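Local coordinates for EGF family domain-containing protein (Toxoplasma gondii, PDB 4Z80), which binds a peptide of its rhoptry neck partner RON2L1 and so probably helps build the moving junction through which the parasite invades host cells, at residues I79-K82 / T83-G86; Y163-N166 / V167-D171; K244-S247 / W248-G251. All coordinates share one frame; numbering follows the deposited sequence.

Interaction 1. Residues I79-K82 / T83-G86; sequences IDTK and TTVG
The short helix 80-84 closes in a glycine-ended turn, in which one carbonyl, that of Thr81, receives the N-H groups of both Val85 and Gly86. Val85 N lies 2.8 Å from Thr81 O and is tilted 29° from the carbonyl plane. Gly86 N, at 3.0 Å from Thr81 O, arrives in that plane; this i to i+5 bond widens the last turn beyond an alpha pattern. Gly86 has a phi of 105°, the positive value that takes the chain off the helical path. Its CA also makes a C-H...O contact with Lys82 O at 3.2 Å.

Thr81 and Val85 point the same way from successive turns and meet methyl to methyl, Thr81 CG2 to Val85 CG2, at 4.0 Å. Tyr60 of strand 60-62 packs against both, while Thr81 OG1 is hydrogen-bonded to Tyr89 O. The bonds to Asp80 O are longer: Thr83 N and Thr84 N each lie 3.4 Å from it, and both are weak. With Thr84 OG1 set between its own backbone N and carbonyl carbon (chi1 58°), the hydroxyl turns back toward Asp80 O, an approach that is weak and not settled as a bond. Thr84 OG1 is hydrogen-bonded to Thr296 OG1, which meets Asp80 OD2 as well, while Asp80 OD1 accepts from His295 N; Asp80 and Thr84 are thereby tied to the loop holding His295 and Thr296. A water donates to Ile79 O at 2.7 Å and is hydrogen-bonded to Thr83 OG1 at 2.6 Å.

Interaction 2. Residues Y163-N166 / V167-D171; sequences YNVN and VYRQD
Residues 163-166 lead directly into helix 165-172, and the backbone joins them to 167-171 through the helical bond from Arg169 N to Val165 O, 2.8 Å long. Farther along, the turn at 167-171 widens to a pi-type turn. Asn164 is the N-cap: its OD1 accepts from Val167 N at 2.9 Å, with the donor nearly along the C=O axis (162°). A second, weak and strongly bent bond comes to Asn164 OD1 from Asn166 N, so one side-chain oxygen serves two N-H groups of the first turn. Setting CG between the backbone N and the carbonyl carbon (chi1 67°) swings the Asn164 amide over the helix start, where it crosses the Val167 side chain at about a right angle and brings OD1 to 3.5 Å from Val167 CG2.

One turn on, the Arg169 chain bends at chi3 and carries its guanidinium back to Val165 CG2, which lies over one face, offset toward the rim, 4.3 Å from Arg169 NH2. A water donates to Asn166 OD1 at 2.7 Å and accepts a weak bond from Arg169 NH1.

The bound RON2L1 peptide reaches both ends of the segment: its Ser18 OG is hydrogen-bonded to Tyr163 OH, and its Gln10 N to Asp171 OD2. Asp171 OD1 is hydrogen-bonded to Tyr71 OH of the same chain, while the Tyr163 ring meets that of His160 at strand 160-161, from which the chain runs into the helix.

Interaction 3. Residues K244-S247 / W248-G251; sequences KDSS and WITG
The Trp248 indole is linked at its edge to the carbonyl of Asp245 by a water lying in the ring plane: Trp248 NE1 donates to it at 2.9 Å, and the water donates to Asp245 O at 2.7 Å. Over one face sits Ile249 CG1, 3.5 Å above the centre of the ring, and the Phe185 ring also meets the indole, their planes about 35° apart. Asp245 offers the second flat group. Its OD1 uses the syn lone pair toward Ser247 OG, at 2.7 Å, and is also met by Ser247 N, which stands 45° out of the carboxylate plane at 3.0 Å.

The bond from Ser247 N makes an Asx turn, which overlaps a type I beta turn from Ser246 to Ile249. That turn is closed by Ile249 N donating to Ser246 O over 3.0 Å, from well above the carbonyl plane. Ile249 is in turn the centre of an inverse gamma turn that delivers the chain to Gly251, N-cap of helix 252-262. Trp248 packs on Ile257 of that helix, and Ile249 on Cys255 and Leu258. Across the beta turn, Ile249 CD1 rests 3.7 Å from Ser246 OG.

In the fold
Along the chain the three contacts come in series, each a local turn or helix end, and none touches another. Centres of interactions 2 and 3 are 24 Å apart, those of 1 and 2 are 29 Å apart, and 1 and 3, at 32 Å, lie on opposite sides of the chain's centre. Disulfides brace the surroundings of each: Cys161-Cys265 and Cys183-Cys261 join the region around interaction 2 to helix 252-262, into which interaction 3 leads, and to the residues just after it, while Cys72 and Cys95, which flank helix 80-84 in the sequence, are bonded to Cys274 and Cys344. Of the three, interaction 2 alone meets the bound RON2L1 peptide, which places it at the partner-binding surface and the others elsewhere on the scaffold.

Interaction 1. Residues I79-K82 / T83-G86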
loop_
_atom_site.group_PDB
_atom_site.type_symbol
_atom_site.label_atom_id
_atom_site.label_comp_id
_atom_site.label_asym_id
_atom_site.label_seq_id
_atom_site.Cartn_x
_atom_site.Cartn_y
_atom_site.Cartn_z
ATOM N N ILE A 79 -17.165 -0.972 1.394
ATOM C CA ILE A 79 -15.774 -0.943 0.965
ATOM C C ILE A 79 -15.677 0.146 -0.098
ATOM O O ILE A 79 -16.534 0.221 -0.973
ATOM C CB ILE A 79 -15.317 -2.299 0.414
ATOM C CG1 ILE A 79 -15.676 -3.414 1.410
ATOM C CG2 ILE A 79 -13.813 -2.268 0.142
ATOM C CD1 ILE A 79 -15.285 -4.770 0.973
ATOM N N ASP A 80 -14.658 0.997 -0.015
ATOM C CA ASP A 80 -14.608 2.200 -0.845
ATOM C C ASP A 80 -14.668 1.890 -2.342
ATOM O O ASP A 80 -15.215 2.668 -3.122
ATOM C CB ASP A 80 -13.353 3.026 -0.523
ATOM C CG ASP A 80 -12.055 2.287 -0.814
ATOM O OD1 ASP A 80 -11.658 1.391 -0.024
ATOM O OD2 ASP A 80 -11.412 2.636 -1.820
ATOM N N THR A 81 -14.136 0.742 -2.739
ATOM C CA THR A 81 -14.134 0.334 -4.145
ATOM C C THR A 81 -15.524 -0.034 -4.694
ATOM O O THR A 81 -15.730 -0.044 -5.910
ATOM C CB THR A 81 -13.179 -0.853 -4.346
ATOM O OG1 THR A 81 -13.370 -1.782 -3.271
ATOM C CG2 THR A 81 -11.729 -0.356 -4.342
ATOM N N LYS A 82 -16.483 -0.333 -3.827
ATOM C CA LYS A 82 -17.834 -0.619 -4.320
ATOM C C LYS A 82 -18.368 0.583 -5.091
ATOM O O LYS A 82 -18.966 0.436 -6.159
ATOM C CB LYS A 82 -18.777 -0.978 -3.178
ATOM C CG LYS A 82 -18.527 -2.357 -2.644
ATOM C CD LYS A 82 -19.727 -2.858 -1.864
ATOM C CE LYS A 82 -19.391 -3.061 -0.415
ATOM N NZ LYS A 82 -20.319 -4.066 0.199
ATOM N N THR A 83 -18.111 1.769 -4.565
ATOM C CA THR A 83 -18.564 3.003 -5.195
ATOM C C THR A 83 -17.708 3.396 -6.391
ATOM O O THR A 83 -18.229 3.788 -7.431
ATOM C CB THR A 83 -18.558 4.161 -4.183
ATOM O OG1 THR A 83 -19.503 3.881 -3.145
ATOM C CG2 THR A 83 -18.918 5.497 -4.848
ATOM N N THR A 84 -16.393 3.297 -6.248
ATOM C CA THR A 84 -15.492 3.818 -7.260
ATOM C C THR A 84 -15.211 2.840 -8.392
ATOM O O THR A 84 -14.892 3.268 -9.498
ATOM C CB THR A 84 -14.157 4.205 -6.638
ATOM O OG1 THR A 84 -13.599 3.048 -6.005
ATOM C CG2 THR A 84 -14.334 5.335 -5.611
ATOM N N VAL A 85 -15.311 1.538 -8.121
ATOM C CA VAL A 85 -14.974 0.509 -9.111
ATOM C C VAL A 85 -16.169 -0.386 -9.449
ATOM O O VAL A 85 -16.266 -0.893 -10.570
ATOM C CB VAL A 85 -13.797 -0.375 -8.620
ATOM C CG1 VAL A 85 -13.333 -1.333 -9.733
ATOM C CG2 VAL A 85 -12.642 0.505 -8.146
ATOM N N GLY A 86 -17.079 -0.572 -8.498
ATOM C CA GLY A 86 -18.293 -1.336 -8.742
ATOM C C GLY A 86 -18.303 -2.721 -8.128
ATOM O O GLY A 86 -19.231 -3.499 -8.365
HETATM O O HOH W 1 -18.410 2.080 -1.544
HETATM O O HOH W 2 -20.449 1.650 -8.062
#

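Interaction 2. Residues Y163-N166 / V167-D171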
loop_
_atom_site.group_PDB
_atom_site.type_symbol
_atom_site.label_atom_id
_atom_site.label_comp_id
_atom_site.label_asym_id
_atom_site.label_seq_id
_atom_site.Cartn_x
_atom_site.Cartn_y
_atom_site.Cartn_z
ATOM N N TYR A 163 -7.713 -3.657 22.216
ATOM C CA TYR A 163 -8.096 -2.883 23.397
ATOM C C TYR A 163 -8.560 -3.787 24.543
ATOM O O TYR A 163 -8.320 -3.474 25.712
ATOM C CB TYR A 163 -9.192 -1.863 23.073
ATOM C CG TYR A 163 -9.695 -1.169 24.325
ATOM C CD1 TYR A 163 -8.971 -0.136 24.909
ATOM C CD2 TYR A 163 -10.868 -1.578 24.946
ATOM C CE1 TYR A 163 -9.410 0.484 26.066
ATOM C CE2 TYR A 163 -11.318 -0.962 26.100
ATOM C CZ TYR A 163 -10.586 0.064 26.655
ATOM O OH TYR A 163 -11.041 0.661 27.812
ATOM N N ASN A 164 -9.245 -4.880 24.222
ATOM C CA ASN A 164 -9.624 -5.855 25.245
ATOM C C ASN A 164 -9.361 -7.272 24.753
ATOM O O ASN A 164 -9.042 -7.479 23.585
ATOM C CB ASN A 164 -11.092 -5.672 25.659
ATOM C CG ASN A 164 -12.077 -6.000 24.549
ATOM O OD1 ASN A 164 -11.933 -6.993 23.841
ATOM N ND2 ASN A 164 -13.108 -5.172 24.414
ATOM N N VAL A 165 -9.484 -8.255 25.638
ATOM C CA VAL A 165 -9.082 -9.610 25.282
ATOM C C VAL A 165 -10.047 -10.250 24.293
ATOM O O VAL A 165 -9.684 -11.212 23.616
ATOM C CB VAL A 165 -8.953 -10.514 26.529
ATOM C CG1 VAL A 165 -7.841 -10.000 27.431
ATOM C CG2 VAL A 165 -10.259 -10.594 27.278
ATOM N N ASN A 166 -11.261 -9.713 24.190
ATOM C CA ASN A 166 -12.232 -10.226 23.233
ATOM C C ASN A 166 -11.848 -9.862 21.803
ATOM O O ASN A 166 -12.050 -10.653 20.888
ATOM C CB ASN A 166 -13.630 -9.708 23.561
ATOM C CG ASN A 166 -14.144 -10.245 24.881
ATOM O OD1 ASN A 166 -13.461 -11.015 25.555
ATOM N ND2 ASN A 166 -15.341 -9.835 25.261
ATOM N N VAL A 167 -11.297 -8.667 21.618
ATOM C CA VAL A 167 -10.759 -8.280 20.316
ATOM C C VAL A 167 -9.722 -9.324 19.905
ATOM O O VAL A 167 -9.765 -9.857 18.795
ATOM C CB VAL A 167 -10.109 -6.869 20.343
ATOM C CG1 VAL A 167 -9.398 -6.556 19.024
ATOM C CG2 VAL A 167 -11.139 -5.795 20.645
ATOM N N TYR A 168 -8.807 -9.636 20.819
ATOM C CA TYR A 168 -7.741 -10.578 20.521
ATOM C C TYR A 168 -8.246 -11.999 20.319
ATOM O O TYR A 168 -7.859 -12.665 19.363
ATOM C CB TYR A 168 -6.681 -10.577 21.628
ATOM C CG TYR A 168 -5.471 -11.384 21.229
ATOM C CD1 TYR A 168 -4.650 -10.956 20.198
ATOM C CD2 TYR A 168 -5.168 -12.588 21.854
ATOM C CE1 TYR A 168 -3.551 -11.686 19.807
ATOM C CE2 TYR A 168 -4.061 -13.328 21.471
ATOM C CZ TYR A 168 -3.258 -12.871 20.442
ATOM O OH TYR A 168 -2.156 -13.592 20.037
ATOM N N ARG A 169 -9.119 -12.474 21.202
ATOM C CA ARG A 169 -9.457 -13.891 21.193
ATOM C C ARG A 169 -10.622 -14.243 20.259
ATOM O O ARG A 169 -10.675 -15.364 19.746
ATOM C CB ARG A 169 -9.743 -14.355 22.624
ATOM C CG ARG A 169 -8.457 -14.530 23.434
ATOM C CD ARG A 169 -8.650 -14.581 24.948
ATOM N NE ARG A 169 -10.019 -14.854 25.373
ATOM C CZ ARG A 169 -10.388 -14.967 26.647
ATOM N NH1 ARG A 169 -11.656 -15.214 26.952
ATOM N NH2 ARG A 169 -9.486 -14.832 27.614
ATOM N N GLN A 170 -11.527 -13.295 20.009
ATOM C CA GLN A 170 -12.709 -13.556 19.184
ATOM C C GLN A 170 -12.542 -13.086 17.741
ATOM O O GLN A 170 -13.213 -13.601 16.843
ATOM C CB GLN A 170 -13.960 -12.870 19.744
ATOM C CG GLN A 170 -14.022 -12.705 21.246
ATOM C CD GLN A 170 -14.816 -13.788 21.907
ATOM O OE1 GLN A 170 -14.661 -14.971 21.595
ATOM N NE2 GLN A 170 -15.687 -13.393 22.827
ATOM N N ASP A 171 -11.697 -12.079 17.527
ATOM C CA ASP A 171 -11.490 -11.543 16.178
ATOM C C ASP A 171 -10.121 -11.885 15.615
ATOM O O ASP A 171 -10.028 -12.372 14.498
ATOM C CB ASP A 171 -11.685 -10.020 16.153
ATOM C CG ASP A 171 -13.148 -9.610 16.043
ATOM O OD1 ASP A 171 -14.013 -10.473 15.787
ATOM O OD2 ASP A 171 -13.436 -8.403 16.195
HETATM O O HOH W 3 -12.927 -13.523 24.802
#

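Interaction 3. Residues K244-S247 / W248-G251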
loop_
_atom_site.group_PDB
_atom_site.type_symbol
_atom_site.label_atom_id
_atom_site.label_comp_id
_atom_site.label_asym_id
_atom_site.label_seq_id
_atom_site.Cartn_x
_atom_site.Cartn_y
_atom_site.Cartn_z
ATOM N N LYS A 244 5.212 4.219 18.411
ATOM C CA LYS A 244 6.137 4.085 19.528
ATOM C C LYS A 244 7.399 3.348 19.079
ATOM O O LYS A 244 8.507 3.713 19.475
ATOM C CB LYS A 244 5.471 3.355 20.688
ATOM C CG LYS A 244 6.334 3.249 21.936
ATOM C CD LYS A 244 5.543 2.631 23.073
ATOM C CE LYS A 244 6.394 2.397 24.306
ATOM N NZ LYS A 244 5.598 1.712 25.363
ATOM N N ASP A 245 7.234 2.318 18.251
ATOM C CA ASP A 245 8.375 1.549 17.749
ATOM C C ASP A 245 8.175 1.099 16.307
ATOM O O ASP A 245 7.451 0.141 16.042
ATOM C CB ASP A 245 8.631 0.326 18.631
ATOM C CG ASP A 245 9.823 -0.492 18.162
ATOM O OD1 ASP A 245 10.679 0.056 17.434
ATOM O OD2 ASP A 245 9.904 -1.683 18.528
ATOM N N SER A 246 8.840 1.788 15.388
ATOM C CA SER A 246 8.788 1.438 13.975
ATOM C C SER A 246 10.076 0.742 13.529
ATOM O O SER A 246 10.247 0.444 12.351
ATOM C CB SER A 246 8.548 2.694 13.134
ATOM O OG SER A 246 8.395 2.371 11.761
ATOM N N SER A 247 10.977 0.466 14.469
ATOM C CA SER A 247 12.326 0.021 14.118
ATOM C C SER A 247 12.379 -1.322 13.385
ATOM O O SER A 247 13.333 -1.581 12.649
ATOM C CB SER A 247 13.201 -0.054 15.381
ATOM O OG SER A 247 12.786 -1.102 16.234
ATOM N N TRP A 248 11.366 -2.168 13.570
ATOM C CA TRP A 248 11.339 -3.483 12.930
ATOM C C TRP A 248 10.858 -3.394 11.482
ATOM O O TRP A 248 10.974 -4.357 10.722
ATOM C CB TRP A 248 10.448 -4.452 13.718
ATOM C CG TRP A 248 8.996 -4.044 13.826
ATOM C CD1 TRP A 248 8.421 -3.299 14.815
ATOM C CD2 TRP A 248 7.939 -4.373 12.908
ATOM N NE1 TRP A 248 7.076 -3.143 14.571
ATOM C CE2 TRP A 248 6.756 -3.790 13.407
ATOM C CE3 TRP A 248 7.880 -5.105 11.720
ATOM C CZ2 TRP A 248 5.532 -3.913 12.757
ATOM C CZ3 TRP A 248 6.663 -5.225 11.073
ATOM C CH2 TRP A 248 5.506 -4.633 11.590
ATOM N N ILE A 249 10.336 -2.234 11.099
ATOM C CA ILE A 249 9.822 -2.048 9.743
ATOM C C ILE A 249 10.952 -1.555 8.848
ATOM O O ILE A 249 11.134 -0.359 8.644
ATOM C CB ILE A 249 8.635 -1.069 9.711
ATOM C CG1 ILE A 249 7.551 -1.521 10.695
ATOM C CG2 ILE A 249 8.056 -1.009 8.293
ATOM C CD1 ILE A 249 6.332 -0.600 10.775
ATOM N N THR A 250 11.702 -2.507 8.309
ATOM C CA THR A 250 12.951 -2.202 7.620
ATOM C C THR A 250 12.809 -2.131 6.101
ATOM O O THR A 250 13.723 -1.683 5.413
ATOM C CB THR A 250 14.031 -3.251 7.961
ATOM O OG1 THR A 250 13.553 -4.563 7.643
ATOM C CG2 THR A 250 14.371 -3.200 9.442
ATOM N N GLY A 251 11.665 -2.558 5.578
ATOM C CA GLY A 251 11.471 -2.605 4.141
ATOM C C GLY A 251 10.008 -2.744 3.800
ATOM O O GLY A 251 9.170 -2.844 4.687
HETATM O O HOH W 4 5.692 -1.758 16.754
HETATM O O HOH W 5 10.460 2.096 9.867
#